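PDB 3KMI: putative membrane protein COG4129 from Clostridium difficile, which is of unknown function but probably belongs to the membrane-bound aromatic acid exporters, this chain being the C-terminal helical domain. Local coordinates for residues A[15-20]-A[79-84]; A[20-25]-A[169-174]; A[88-93]-A[161-166]. All coordinates share one frame; numbering follows the deposited sequence.

Contact 1 (A[15-20]-A[79-84]); sequences KKLQEE and DIIKSQ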
ATOM      1  N   LYS A  15       3.973  -7.136 -21.153  1.00 19.71           N
ATOM      2  CA  LYS A  15       4.313  -5.826 -21.720  1.00 19.26           C
ATOM      3  C   LYS A  15       3.084  -4.892 -21.820  1.00 18.22           C
ATOM      4  O   LYS A  15       3.145  -3.716 -21.444  1.00 17.35           O
ATOM      5  CB  LYS A  15       4.888  -6.035 -23.121  1.00 19.96           C
ATOM      6  CG  LYS A  15       5.163  -4.768 -23.890  1.00 23.27           C
ATOM      7  CD  LYS A  15       6.406  -4.047 -23.382  1.00 28.88           C
ATOM      8  CE  LYS A  15       6.985  -3.103 -24.453  1.00 31.49           C
ATOM      9  NZ  LYS A  15       7.519  -3.826 -25.664  1.00 33.23           N
ATOM     10  N   LYS A  16       1.978  -5.425 -22.335  1.00 16.18           N
ATOM     11  CA  LYS A  16       0.751  -4.649 -22.449  1.00 15.55           C
ATOM     12  C   LYS A  16       0.196  -4.244 -21.066  1.00 14.10           C
ATOM     13  O   LYS A  16      -0.266  -3.112 -20.884  1.00 12.53           O
ATOM     14  CB  LYS A  16      -0.277  -5.405 -23.290  1.00 16.11           C
ATOM     15  CG  LYS A  16      -1.600  -4.663 -23.490  1.00 18.19           C
ATOM     16  CD  LYS A  16      -2.411  -5.222 -24.644  1.00 26.12           C
ATOM     17  CE  LYS A  16      -3.314  -6.391 -24.209  1.00 29.84           C
ATOM     18  NZ  LYS A  16      -4.281  -6.875 -25.257  1.00 32.84           N
ATOM     19  N   LEU A  17       0.212  -5.164 -20.096  1.00 13.12           N
ATOM     20  CA  LEU A  17      -0.240  -4.843 -18.730  1.00 13.46           C
ATOM     21  C   LEU A  17       0.605  -3.720 -18.102  1.00 13.37           C
ATOM     22  O   LEU A  17       0.057  -2.795 -17.514  1.00 13.73           O
ATOM     23  CB  LEU A  17      -0.181  -6.077 -17.812  1.00 13.92           C
ATOM     24  CG  LEU A  17      -1.308  -7.082 -18.071  1.00 16.58           C
ATOM     25  CD1 LEU A  17      -0.853  -8.485 -17.729  1.00 18.19           C
ATOM     26  CD2 LEU A  17      -2.549  -6.693 -17.268  1.00 17.84           C
ATOM     27  N   GLN A  18       1.919  -3.813 -18.237  1.00 13.58           N
ATOM     28  CA  GLN A  18       2.789  -2.729 -17.788  1.00 14.29           C
ATOM     29  C   GLN A  18       2.443  -1.387 -18.438  1.00 13.95           C
ATOM     30  O   GLN A  18       2.441  -0.355 -17.782  1.00 13.45           O
ATOM     31  CB  GLN A  18       4.255  -3.067 -18.014  1.00 15.13           C
ATOM     32  CG  GLN A  18       5.204  -1.978 -17.484  1.00 17.30           C
ATOM     33  CD  GLN A  18       6.669  -2.345 -17.624  1.00 24.15           C
ATOM     34  OE1 GLN A  18       7.134  -3.320 -17.023  1.00 27.18           O
ATOM     35  NE2 GLN A  18       7.413  -1.562 -18.410  1.00 25.03           N
ATOM     36  N   GLU A  19       2.203  -1.416 -19.746  1.00 13.68           N
ATOM     37  CA  GLU A  19       1.862  -0.212 -20.483  1.00 12.88           C
ATOM     38  C   GLU A  19       0.540   0.363 -19.944  1.00 11.48           C
ATOM     39  O   GLU A  19       0.443   1.552 -19.737  1.00  9.81           O
ATOM     40  CB  GLU A  19       1.793  -0.515 -21.985  1.00 12.82           C
ATOM     41  CG  GLU A  19       3.130  -1.021 -22.543  1.00 16.21           C
ATOM     42  CD  GLU A  19       3.081  -1.504 -24.012  1.00 20.15           C
ATOM     43  OE1 GLU A  19       1.990  -1.631 -24.598  1.00 20.99           O
ATOM     44  OE2 GLU A  19       4.158  -1.778 -24.569  1.00 22.99           O
ATOM     45  N   GLU A  20      -0.447  -0.481 -19.668  1.00 10.31           N
ATOM     46  CA  GLU A  20      -1.695  -0.010 -19.080  1.00 11.57           C
ATOM     47  C   GLU A  20      -1.572   0.543 -17.669  1.00 10.11           C
ATOM     48  O   GLU A  20      -2.258   1.502 -17.326  1.00 11.20           O
ATOM     49  CB  GLU A  20      -2.828  -1.057 -19.218  1.00 11.48           C
ATOM     50  CG  GLU A  20      -3.185  -1.187 -20.711  1.00 15.09           C
ATOM     51  CD  GLU A  20      -4.279  -2.186 -21.019  1.00 19.69           C
ATOM     52  OE1 GLU A  20      -4.860  -2.767 -20.073  1.00 18.92           O
ATOM     53  OE2 GLU A  20      -4.532  -2.404 -22.228  1.00 18.56           O
ATOM     54  N   ASP A  79       0.400 -11.193 -10.030  1.00 12.66           N
ATOM     55  CA  ASP A  79       0.306 -10.691  -8.640  1.00 12.76           C
ATOM     56  C   ASP A  79       0.977  -9.316  -8.483  1.00 11.87           C
ATOM     57  O   ASP A  79       0.482  -8.470  -7.748  1.00 10.89           O
ATOM     58  CB  ASP A  79       0.812 -11.697  -7.610  1.00 13.63           C
ATOM     59  CG  ASP A  79      -0.112 -12.872  -7.448  1.00 13.51           C
ATOM     60  OD1 ASP A  79      -1.349 -12.720  -7.556  1.00 18.42           O
ATOM     61  OD2 ASP A  79       0.385 -13.963  -7.187  1.00 16.33           O
ATOM     62  N   ILE A  80       2.102  -9.106  -9.159  1.00 10.97           N
ATOM     63  CA  ILE A  80       2.764  -7.798  -9.178  1.00  9.87           C
ATOM     64  C   ILE A  80       1.884  -6.737  -9.870  1.00 10.37           C
ATOM     65  O   ILE A  80       1.706  -5.609  -9.367  1.00 11.32           O
ATOM     66  CB  ILE A  80       4.118  -7.864  -9.893  1.00 10.71           C
ATOM     67  CG1 ILE A  80       5.034  -8.902  -9.219  1.00 12.02           C
ATOM     68  CG2 ILE A  80       4.772  -6.498  -9.923  1.00  9.89           C
ATOM     69  CD1 ILE A  80       6.308  -9.231 -10.084  1.00 15.50           C
ATOM     70  N   ILE A  81       1.309  -7.099 -11.000  1.00  9.34           N
ATOM     71  CA  ILE A  81       0.408  -6.157 -11.694  1.00  9.21           C
ATOM     72  C   ILE A  81      -0.816  -5.800 -10.826  1.00  8.70           C
ATOM     73  O   ILE A  81      -1.240  -4.640 -10.759  1.00  6.99           O
ATOM     74  CB  ILE A  81      -0.001  -6.705 -13.072  1.00  9.07           C
ATOM     75  CG1 ILE A  81       1.251  -6.938 -13.940  1.00 10.29           C
ATOM     76  CG2 ILE A  81      -1.033  -5.794 -13.778  1.00  9.82           C
ATOM     77  CD1 ILE A  81       1.973  -5.639 -14.381  1.00 10.34           C
ATOM     78  N   LYS A  82      -1.397  -6.798 -10.184  1.00  7.94           N
ATOM     79  CA  LYS A  82      -2.525  -6.537  -9.280  1.00  8.48           C
ATOM     80  C   LYS A  82      -2.123  -5.603  -8.125  1.00  8.34           C
ATOM     81  O   LYS A  82      -2.885  -4.680  -7.778  1.00  8.59           O
ATOM     82  CB  LYS A  82      -3.041  -7.857  -8.739  1.00  8.76           C
ATOM     83  CG  LYS A  82      -3.977  -8.558  -9.711  1.00 10.15           C
ATOM     84  CD  LYS A  82      -4.158 -10.033  -9.267  1.00 13.46           C
ATOM     85  CE  LYS A  82      -4.846 -10.083  -7.945  1.00 17.06           C
ATOM     86  NZ  LYS A  82      -4.820 -11.432  -7.346  1.00 20.51           N
ATOM     87  N   SER A  83      -0.940  -5.838  -7.558  0.50  7.07           N
ATOM     88  CA  SER A  83      -0.338  -4.948  -6.542  0.50  7.27           C
ATOM     89  C   SER A  83      -0.130  -3.498  -7.042  0.50  8.18           C
ATOM     90  O   SER A  83      -0.355  -2.527  -6.300  0.50  8.23           O
ATOM     91  CB  SER A  83       1.004  -5.507  -6.121  0.50  7.15           C
ATOM     92  OG  SER A  83       0.841  -6.550  -5.199  0.50  5.76           O
ATOM     93  N   GLN A  84       0.315  -3.363  -8.289  1.00  8.34           N
ATOM     94  CA  GLN A  84       0.475  -2.025  -8.920  1.00  8.59           C
ATOM     95  C   GLN A  84      -0.886  -1.376  -9.090  1.00  8.52           C
ATOM     96  O   GLN A  84      -1.008  -0.194  -8.860  1.00  9.12           O
ATOM     97  CB  GLN A  84       1.149  -2.091 -10.300  1.00  8.56           C
ATOM     98  CG  GLN A  84       2.591  -2.683 -10.272  1.00  8.32           C
ATOM     99  CD  GLN A  84       3.562  -1.755  -9.523  1.00 10.81           C
ATOM    100  OE1 GLN A  84       3.379  -1.473  -8.332  1.00 10.94           O
ATOM    101  NE2 GLN A  84       4.590  -1.284 -10.217  1.00 11.02           N
TER
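L17 and I81 meet through methyl groups and carry nearly the whole contact, with their backbones close enough to leave 7.2 Å between L17 CA and I81 CA. I81 offers two branches. Its CG2 stands anti to the backbone N, while CG1 lies beside it (chi1 -59°) and chi2 of -69° folds CD1 round instead of extending it, so that both methyls point at the partner helix. Side by side they abut L17 CB: I81 CG2 and I81 CD1 are each 4.1 Å from L17 CB. L17 in turn keeps CG anti to its carbonyl carbon, and its CD2 branch leans over I81 CG2 at 3.9 Å, the two side chains passing at a slant. I81 CD1 also reaches the backbone next door, 4.3 Å from Q18 N. The pair joins helix 7-33 to helix 68-95 inside an all-helical bundle, where L17 packs on I52 of helix 41-61 as well and I81 on V21. The extended chain of Q18 borders the apolar patch and runs toward R171 of helix 148-176. On another side of helix 68-95, away from L17, K82 NZ makes a long ion pair of 3.7 Å with D79 OD1, and K82 NZ also forms a salt bridge with D79 OD2 of the second subunit; D79 OD2 is bonded to Y60 OH of that subunit.

Contact 2 (A[20-25]-A[169-174]); sequences EVSIVL and VNRKHA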
ATOM      1  N   GLU A  20      -0.447  -0.481 -19.668  1.00 10.31           N
ATOM      2  CA  GLU A  20      -1.695  -0.010 -19.080  1.00 11.57           C
ATOM      3  C   GLU A  20      -1.572   0.543 -17.669  1.00 10.11           C
ATOM      4  O   GLU A  20      -2.258   1.502 -17.326  1.00 11.20           O
ATOM      5  CB  GLU A  20      -2.828  -1.057 -19.218  1.00 11.48           C
ATOM      6  CG  GLU A  20      -3.185  -1.187 -20.711  1.00 15.09           C
ATOM      7  CD  GLU A  20      -4.279  -2.186 -21.019  1.00 19.69           C
ATOM      8  OE1 GLU A  20      -4.860  -2.767 -20.073  1.00 18.92           O
ATOM      9  OE2 GLU A  20      -4.532  -2.404 -22.228  1.00 18.56           O
ATOM     10  N   VAL A  21      -0.708  -0.052 -16.869  1.00  9.80           N
ATOM     11  CA  VAL A  21      -0.396   0.462 -15.541  1.00  9.56           C
ATOM     12  C   VAL A  21       0.190   1.878 -15.693  1.00  9.99           C
ATOM     13  O   VAL A  21      -0.198   2.812 -14.985  1.00  9.95           O
ATOM     14  CB  VAL A  21       0.668  -0.451 -14.828  1.00  9.86           C
ATOM     15  CG1 VAL A  21       1.233   0.241 -13.611  1.00  7.41           C
ATOM     16  CG2 VAL A  21       0.021  -1.857 -14.463  1.00 10.65           C
ATOM     17  N   SER A  22       1.079   2.033 -16.653  1.00  9.75           N
ATOM     18  CA  SER A  22       1.774   3.334 -16.787  1.00  9.94           C
ATOM     19  C   SER A  22       0.789   4.398 -17.229  1.00  9.41           C
ATOM     20  O   SER A  22       0.840   5.544 -16.761  1.00  9.24           O
ATOM     21  CB  SER A  22       2.915   3.226 -17.780  1.00  9.29           C
ATOM     22  OG  SER A  22       3.913   2.323 -17.327  1.00 10.58           O
ATOM     23  N   ILE A  23      -0.120   4.007 -18.120  1.00  8.93           N
ATOM     24  CA  ILE A  23      -1.159   4.931 -18.586  1.00  9.95           C
ATOM     25  C   ILE A  23      -1.969   5.511 -17.408  1.00  9.59           C
ATOM     26  O   ILE A  23      -2.201   6.714 -17.346  1.00  9.43           O
ATOM     27  CB  ILE A  23      -2.112   4.260 -19.606  1.00  9.11           C
ATOM     28  CG1 ILE A  23      -1.400   4.143 -20.956  1.00 11.93           C
ATOM     29  CG2 ILE A  23      -3.351   5.116 -19.788  1.00 10.58           C
ATOM     30  CD1 ILE A  23      -2.123   3.242 -22.016  1.00 16.20           C
ATOM     31  N   VAL A  24      -2.391   4.647 -16.489  1.00  9.39           N
ATOM     32  CA  VAL A  24      -3.173   5.065 -15.331  1.00  9.84           C
ATOM     33  C   VAL A  24      -2.264   5.928 -14.442  1.00  9.43           C
ATOM     34  O   VAL A  24      -2.711   6.902 -13.878  1.00  9.79           O
ATOM     35  CB  VAL A  24      -3.741   3.850 -14.526  1.00 10.37           C
ATOM     36  CG1 VAL A  24      -4.426   4.341 -13.224  1.00 11.19           C
ATOM     37  CG2 VAL A  24      -4.741   3.041 -15.380  1.00 10.82           C
ATOM     38  N   LEU A  25      -1.009   5.527 -14.269  1.00  8.84           N
ATOM     39  CA  LEU A  25      -0.083   6.322 -13.457  1.00  9.26           C
ATOM     40  C   LEU A  25       0.047   7.766 -13.979  1.00  9.15           C
ATOM     41  O   LEU A  25       0.013   8.745 -13.211  1.00  8.53           O
ATOM     42  CB  LEU A  25       1.289   5.609 -13.376  1.00  9.37           C
ATOM     43  CG  LEU A  25       2.290   6.273 -12.439  1.00  9.27           C
ATOM     44  CD1 LEU A  25       1.935   6.010 -10.950  1.00  7.15           C
ATOM     45  CD2 LEU A  25       3.754   5.789 -12.694  1.00  6.15           C
ATOM     46  N   VAL A 169       9.452  -0.451  -6.308  1.00 10.45           N
ATOM     47  CA  VAL A 169       9.992  -1.746  -5.891  1.00 11.06           C
ATOM     48  C   VAL A 169       9.359  -2.828  -6.748  1.00 10.90           C
ATOM     49  O   VAL A 169      10.054  -3.772  -7.186  1.00 10.37           O
ATOM     50  CB  VAL A 169       9.758  -2.012  -4.387  1.00 11.56           C
ATOM     51  CG1 VAL A 169      10.047  -3.489  -4.012  1.00 12.16           C
ATOM     52  CG2 VAL A 169      10.591  -1.037  -3.553  1.00  9.72           C
ATOM     53  N   ASN A 170       8.053  -2.680  -6.965  1.00 10.10           N
ATOM     54  CA  ASN A 170       7.261  -3.604  -7.780  1.00 11.31           C
ATOM     55  C   ASN A 170       7.694  -3.588  -9.245  1.00 11.00           C
ATOM     56  O   ASN A 170       7.803  -4.639  -9.885  1.00 11.81           O
ATOM     57  CB  ASN A 170       5.742  -3.293  -7.697  1.00 10.57           C
ATOM     58  CG  ASN A 170       5.106  -3.779  -6.398  1.00 12.11           C
ATOM     59  OD1 ASN A 170       5.674  -4.592  -5.693  1.00  8.85           O
ATOM     60  ND2 ASN A 170       3.918  -3.265  -6.077  1.00  8.55           N
ATOM     61  N   ARG A 171       7.947  -2.406  -9.785  1.00 12.25           N
ATOM     62  CA  ARG A 171       8.290  -2.303 -11.205  1.00 12.39           C
ATOM     63  C   ARG A 171       9.685  -2.915 -11.428  1.00 13.98           C
ATOM     64  O   ARG A 171       9.919  -3.571 -12.436  1.00 13.78           O
ATOM     65  CB  ARG A 171       8.200  -0.862 -11.705  1.00 13.14           C
ATOM     66  CG  ARG A 171       8.551  -0.726 -13.213  1.00 11.62           C
ATOM     67  CD  ARG A 171       7.869   0.434 -13.849  1.00 11.25           C
ATOM     68  NE  ARG A 171       6.458   0.182 -14.125  1.00  9.84           N
ATOM     69  CZ  ARG A 171       5.681   0.973 -14.852  1.00  9.46           C
ATOM     70  NH1 ARG A 171       6.182   2.079 -15.423  1.00 10.30           N
ATOM     71  NH2 ARG A 171       4.401   0.632 -15.064  1.00  7.21           N
ATOM     72  N   LYS A 172      10.571  -2.721 -10.455  1.00 14.69           N
ATOM     73  CA  LYS A 172      11.904  -3.302 -10.479  1.00 16.64           C
ATOM     74  C   LYS A 172      11.851  -4.832 -10.393  1.00 17.75           C
ATOM     75  O   LYS A 172      12.586  -5.508 -11.116  1.00 18.06           O
ATOM     76  CB  LYS A 172      12.745  -2.678  -9.375  1.00 16.35           C
ATOM     77  CG  LYS A 172      14.219  -2.933  -9.456  1.00 17.33           C
ATOM     78  CD  LYS A 172      14.916  -1.988  -8.501  1.00 17.32           C
ATOM     79  CE  LYS A 172      16.394  -2.262  -8.494  1.00 14.53           C
ATOM     80  NZ  LYS A 172      16.712  -3.122  -7.347  1.00 14.71           N
ATOM     81  N   HIS A 173      10.976  -5.349  -9.527  0.50 18.78           N
ATOM     82  CA  HIS A 173      10.776  -6.787  -9.356  0.50 20.14           C
ATOM     83  C   HIS A 173      10.299  -7.439 -10.655  0.50 21.25           C
ATOM     84  O   HIS A 173      10.841  -8.464 -11.073  0.50 21.21           O
ATOM     85  CB  HIS A 173       9.780  -7.077  -8.219  0.50 20.20           C
ATOM     86  CG  HIS A 173      10.423  -7.425  -6.909  0.50 21.42           C
ATOM     87  ND1 HIS A 173      10.309  -6.630  -5.786  0.50 22.48           N
ATOM     88  CD2 HIS A 173      11.171  -8.492  -6.536  0.50 21.40           C
ATOM     89  CE1 HIS A 173      10.968  -7.184  -4.785  0.50 21.66           C
ATOM     90  NE2 HIS A 173      11.495  -8.318  -5.212  0.50 22.34           N
ATOM     91  N   ALA A 174       9.297  -6.828 -11.288  1.00 21.93           N
ATOM     92  CA  ALA A 174       8.740  -7.306 -12.555  1.00 25.48           C
ATOM     93  C   ALA A 174       9.730  -7.251 -13.727  1.00 28.41           C
ATOM     94  O   ALA A 174       9.476  -7.861 -14.759  1.00 29.31           O
ATOM     95  CB  ALA A 174       7.499  -6.526 -12.917  1.00 25.31           C
TER
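The guanidinium group of R171 is presented end-on to helix 7-33, with its outer edge turned to S22 and V21. S22 OG sits at that edge near the plane, and V21 CB and S22 N lie in plane beyond it, whereas V21 CG1 approaches obliquely and comes within 3.5 Å of R171 NH2. Both terminal nitrogens close on one oxygen: R171 NH2 donates to S22 OG at 2.9 Å and R171 NH1 donates to S22 OG at 3.0 Å. Because the two hydrogens converge on a single acceptor, neither bond is straight (138° and 134°), and OG is tilted a little from the guanidinium plane. R171 spans the gap with CG anti to the backbone N and a bend at chi3 (-77°) that turns the head group toward the serine; the nearest CA atoms, V21 CA and R171 CA, are 10.1 Å apart. The S22 hydroxyl lies beside its own backbone N, where it gives its proton to Q18 O one turn earlier, which helps fix its rotation and leaves OG to accept from the arginine. All three touching residues are buried, so the double grip gives polar company to a probably charged group. F167 packs on V21, and N170 bonds to Q166. This is a polar side-chain bridge between the first and last helices of a helical bundle, with apolar V21 and F167 beside it and amide side chains nearby.

Contact 3 (A[88-93]-A[161-166]); sequences LENLYS and LTELKQ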
ATOM      1  N   LEU A  88      -2.102   2.175  -7.581  1.00  8.54           N
ATOM      2  CA  LEU A  88      -2.749   3.203  -8.419  1.00  9.94           C
ATOM      3  C   LEU A  88      -4.040   3.712  -7.803  1.00  9.98           C
ATOM      4  O   LEU A  88      -4.265   4.936  -7.712  1.00  8.81           O
ATOM      5  CB  LEU A  88      -3.015   2.697  -9.855  1.00  8.79           C
ATOM      6  CG  LEU A  88      -1.782   2.418 -10.746  1.00 12.41           C
ATOM      7  CD1 LEU A  88      -2.192   1.636 -12.029  1.00 10.33           C
ATOM      8  CD2 LEU A  88      -1.062   3.739 -11.103  1.00 11.31           C
ATOM      9  N   GLU A  89      -4.892   2.776  -7.385  1.00  9.15           N
ATOM     10  CA  GLU A  89      -6.122   3.181  -6.680  1.00  9.56           C
ATOM     11  C   GLU A  89      -5.839   3.967  -5.390  1.00  8.46           C
ATOM     12  O   GLU A  89      -6.534   4.933  -5.113  1.00  6.77           O
ATOM     13  CB  GLU A  89      -6.975   1.952  -6.371  1.00 10.14           C
ATOM     14  CG  GLU A  89      -7.540   1.359  -7.628  1.00 10.49           C
ATOM     15  CD  GLU A  89      -8.493   0.207  -7.331  1.00 12.15           C
ATOM     16  OE1 GLU A  89      -8.096  -0.777  -6.690  1.00 15.38           O
ATOM     17  OE2 GLU A  89      -9.638   0.313  -7.713  1.00 16.66           O
ATOM     18  N   ASN A  90      -4.835   3.545  -4.617  1.00  7.63           N
ATOM     19  CA  ASN A  90      -4.423   4.295  -3.428  1.00  8.83           C
ATOM     20  C   ASN A  90      -3.954   5.725  -3.770  1.00  8.99           C
ATOM     21  O   ASN A  90      -4.336   6.677  -3.094  1.00  8.86           O
ATOM     22  CB  ASN A  90      -3.329   3.564  -2.656  1.00  9.24           C
ATOM     23  CG  ASN A  90      -3.763   2.202  -2.142  1.00 11.91           C
ATOM     24  OD1 ASN A  90      -4.964   1.874  -2.101  1.00 13.86           O
ATOM     25  ND2 ASN A  90      -2.783   1.405  -1.727  1.00 12.28           N
ATOM     26  N   LEU A  91      -3.112   5.854  -4.792  0.50  8.45           N
ATOM     27  CA  LEU A  91      -2.663   7.174  -5.231  0.50  8.57           C
ATOM     28  C   LEU A  91      -3.857   8.025  -5.632  0.50  9.60           C
ATOM     29  O   LEU A  91      -4.007   9.136  -5.132  0.50  9.85           O
ATOM     30  CB  LEU A  91      -1.676   7.045  -6.381  0.50  7.54           C
ATOM     31  CG  LEU A  91      -0.333   6.471  -5.919  0.50  2.63           C
ATOM     32  CD1 LEU A  91       0.417   5.907  -7.111  0.50  4.97           C
ATOM     33  CD2 LEU A  91       0.490   7.526  -5.203  0.50  2.78           C
ATOM     34  N   TYR A  92      -4.714   7.489  -6.506  1.00 10.59           N
ATOM     35  CA  TYR A  92      -5.905   8.231  -6.955  1.00 11.32           C
ATOM     36  C   TYR A  92      -6.718   8.777  -5.782  1.00 11.19           C
ATOM     37  O   TYR A  92      -7.109   9.963  -5.803  1.00 12.07           O
ATOM     38  CB  TYR A  92      -6.809   7.368  -7.853  1.00 10.71           C
ATOM     39  CG  TYR A  92      -8.100   8.094  -8.260  1.00 11.78           C
ATOM     40  CD1 TYR A  92      -8.090   9.041  -9.290  1.00 12.54           C
ATOM     41  CD2 TYR A  92      -9.312   7.820  -7.631  1.00 10.55           C
ATOM     42  CE1 TYR A  92      -9.285   9.708  -9.696  1.00 11.72           C
ATOM     43  CE2 TYR A  92     -10.506   8.484  -8.024  1.00 14.41           C
ATOM     44  CZ  TYR A  92     -10.464   9.426  -9.048  1.00 13.16           C
ATOM     45  OH  TYR A  92     -11.593  10.082  -9.446  1.00 15.41           O
ATOM     46  N   SER A  93      -7.019   7.930  -4.795  0.50 11.21           N
ATOM     47  CA  SER A  93      -7.748   8.373  -3.606  0.50 10.50           C
ATOM     48  C   SER A  93      -7.031   9.571  -2.980  0.50 10.54           C
ATOM     49  O   SER A  93      -7.663  10.598  -2.691  0.50 10.31           O
ATOM     50  CB  SER A  93      -7.907   7.218  -2.605  0.50 11.07           C
ATOM     51  OG  SER A  93      -8.589   7.621  -1.440  0.50  8.80           O
ATOM     52  N   LEU A 161       4.220   9.569  -1.711  1.00 11.14           N
ATOM     53  CA  LEU A 161       5.600   9.074  -1.767  1.00 11.93           C
ATOM     54  C   LEU A 161       5.711   7.657  -1.207  1.00 11.38           C
ATOM     55  O   LEU A 161       6.468   6.817  -1.746  1.00 11.74           O
ATOM     56  CB  LEU A 161       6.570  10.017  -1.026  1.00 11.52           C
ATOM     57  CG  LEU A 161       6.601  11.456  -1.546  1.00 12.01           C
ATOM     58  CD1 LEU A 161       7.694  12.242  -0.852  1.00 15.18           C
ATOM     59  CD2 LEU A 161       6.806  11.453  -3.041  1.00 13.71           C
ATOM     60  N   THR A 162       4.939   7.376  -0.155  1.00 11.08           N
ATOM     61  CA  THR A 162       4.897   6.026   0.398  1.00 10.46           C
ATOM     62  C   THR A 162       4.442   5.024  -0.643  1.00  9.31           C
ATOM     63  O   THR A 162       5.070   3.981  -0.821  1.00 10.00           O
ATOM     64  CB  THR A 162       4.017   5.944   1.670  1.00 10.77           C
ATOM     65  OG1 THR A 162       4.604   6.776   2.684  1.00 10.86           O
ATOM     66  CG2 THR A 162       3.984   4.557   2.169  1.00 11.17           C
ATOM     67  N   GLU A 163       3.357   5.334  -1.324  1.00  8.56           N
ATOM     68  CA  GLU A 163       2.807   4.442  -2.356  1.00  9.61           C
ATOM     69  C   GLU A 163       3.793   4.300  -3.526  1.00  8.61           C
ATOM     70  O   GLU A 163       4.052   3.189  -4.016  1.00  8.85           O
ATOM     71  CB  GLU A 163       1.446   4.957  -2.857  1.00  8.61           C
ATOM     72  CG  GLU A 163       0.361   4.929  -1.781  1.00 10.23           C
ATOM     73  CD  GLU A 163       0.088   3.522  -1.220  1.00 10.26           C
ATOM     74  OE1 GLU A 163       0.091   2.510  -1.966  1.00  8.41           O
ATOM     75  OE2 GLU A 163      -0.138   3.430  -0.001  1.00 14.79           O
ATOM     76  N   LEU A 164       4.403   5.413  -3.914  1.00  8.85           N
ATOM     77  CA  LEU A 164       5.354   5.397  -5.008  1.00  9.60           C
ATOM     78  C   LEU A 164       6.589   4.551  -4.735  1.00  9.82           C
ATOM     79  O   LEU A 164       7.162   3.994  -5.663  1.00 11.07           O
ATOM     80  CB  LEU A 164       5.760   6.825  -5.414  1.00  9.94           C
ATOM     81  CG  LEU A 164       4.701   7.620  -6.180  1.00 10.05           C
ATOM     82  CD1 LEU A 164       5.296   9.052  -6.378  1.00 11.07           C
ATOM     83  CD2 LEU A 164       4.407   6.988  -7.578  1.00  7.57           C
ATOM     84  N   LYS A 165       7.026   4.452  -3.489  1.00  9.91           N
ATOM     85  CA  LYS A 165       8.188   3.620  -3.184  1.00  9.81           C
ATOM     86  C   LYS A 165       7.857   2.167  -3.496  1.00  9.53           C
ATOM     87  O   LYS A 165       8.634   1.470  -4.136  1.00  9.61           O
ATOM     88  CB  LYS A 165       8.621   3.763  -1.719  1.00  9.10           C
ATOM     89  CG  LYS A 165       9.963   3.122  -1.410  1.00 10.08           C
ATOM     90  CD  LYS A 165      10.342   3.366   0.058  1.00 11.13           C
ATOM     91  CE  LYS A 165      11.696   2.796   0.408  1.00 12.09           C
ATOM     92  NZ  LYS A 165      12.026   3.203   1.784  1.00 12.29           N
ATOM     93  N   GLN A 166       6.699   1.710  -3.030  1.00 10.24           N
ATOM     94  CA  GLN A 166       6.295   0.330  -3.319  1.00  9.69           C
ATOM     95  C   GLN A 166       6.047   0.115  -4.806  1.00  9.11           C
ATOM     96  O   GLN A 166       6.412  -0.916  -5.317  1.00  9.00           O
ATOM     97  CB  GLN A 166       5.089  -0.121  -2.512  1.00 10.25           C
ATOM     98  CG  GLN A 166       4.967  -1.671  -2.599  1.00 13.70           C
ATOM     99  CD  GLN A 166       6.249  -2.426  -2.113  1.00 18.51           C
ATOM    100  OE1 GLN A 166       6.784  -2.163  -1.021  1.00 19.95           O
ATOM    101  NE2 GLN A 166       6.715  -3.379  -2.923  1.00 20.03           N
TER
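N90 and E163 form the polar half of this contact; L91 and L164, with the CB of E163, form the apolar half. N90 ND2 donates to E163 OE1 at 3.1 Å along an almost straight line (175°). The acceptor lies in the amide plane of N90, but the donor stands well above the carboxylate plane, and the amide and carboxylate planes are nearly perpendicular. N90 CB packs against the same oxygen, 3.6 Å from E163 OE1. A bend at chi2 (-60°) brings the carboxylate round to the ND2 end of the asparagine amide, and the glutamate CB is left for L91: L91 CD2 is 3.6 Å from E163 CB, the two chains sliding past each other in opposite senses. The other leucine branch goes to the next residue along, where L91 CD1 meets L164 CD2 at 4.2 Å and the side chains cross nearly at a right angle.

Around this core, E163 also touches I87 and Y94 of helix 68-95, while L164 packs on L108 and I112 of helix 103-117. On the far side of helix 68-95, L88 faces helix 7-33 through V21, V24, L25 and I28. The second subunit joins in as well: its N90 packs on T162 and E163, and its Y94 OH bonds to T162 OG1. The two short helical segments run antiparallel at 164° with axes 9.7 Å apart, an arrangement characteristic of adjacent helices in an antiparallel helical bundle, here bordering the dimer interface.

From the N terminus, helix 7-33 enters first and serves two contacts in succession. Contact 1 closes the loop from its early turns across helix 41-61 to helix 68-95; contact 2 starts where it leaves off, sharing E20, and reaches almost to the C terminus on helix 148-176. Their segments alternate, so the two loops cross, and Q84 joins them through a probable hydrogen bond to N170. Contact 3 opens just beyond contact 1 on helix 68-95, in series with it, and is nested inside contact 2; L25 touches L91 between them. Together they tie three helices to one another, and contacts 1 and 3 also touch the second subunit.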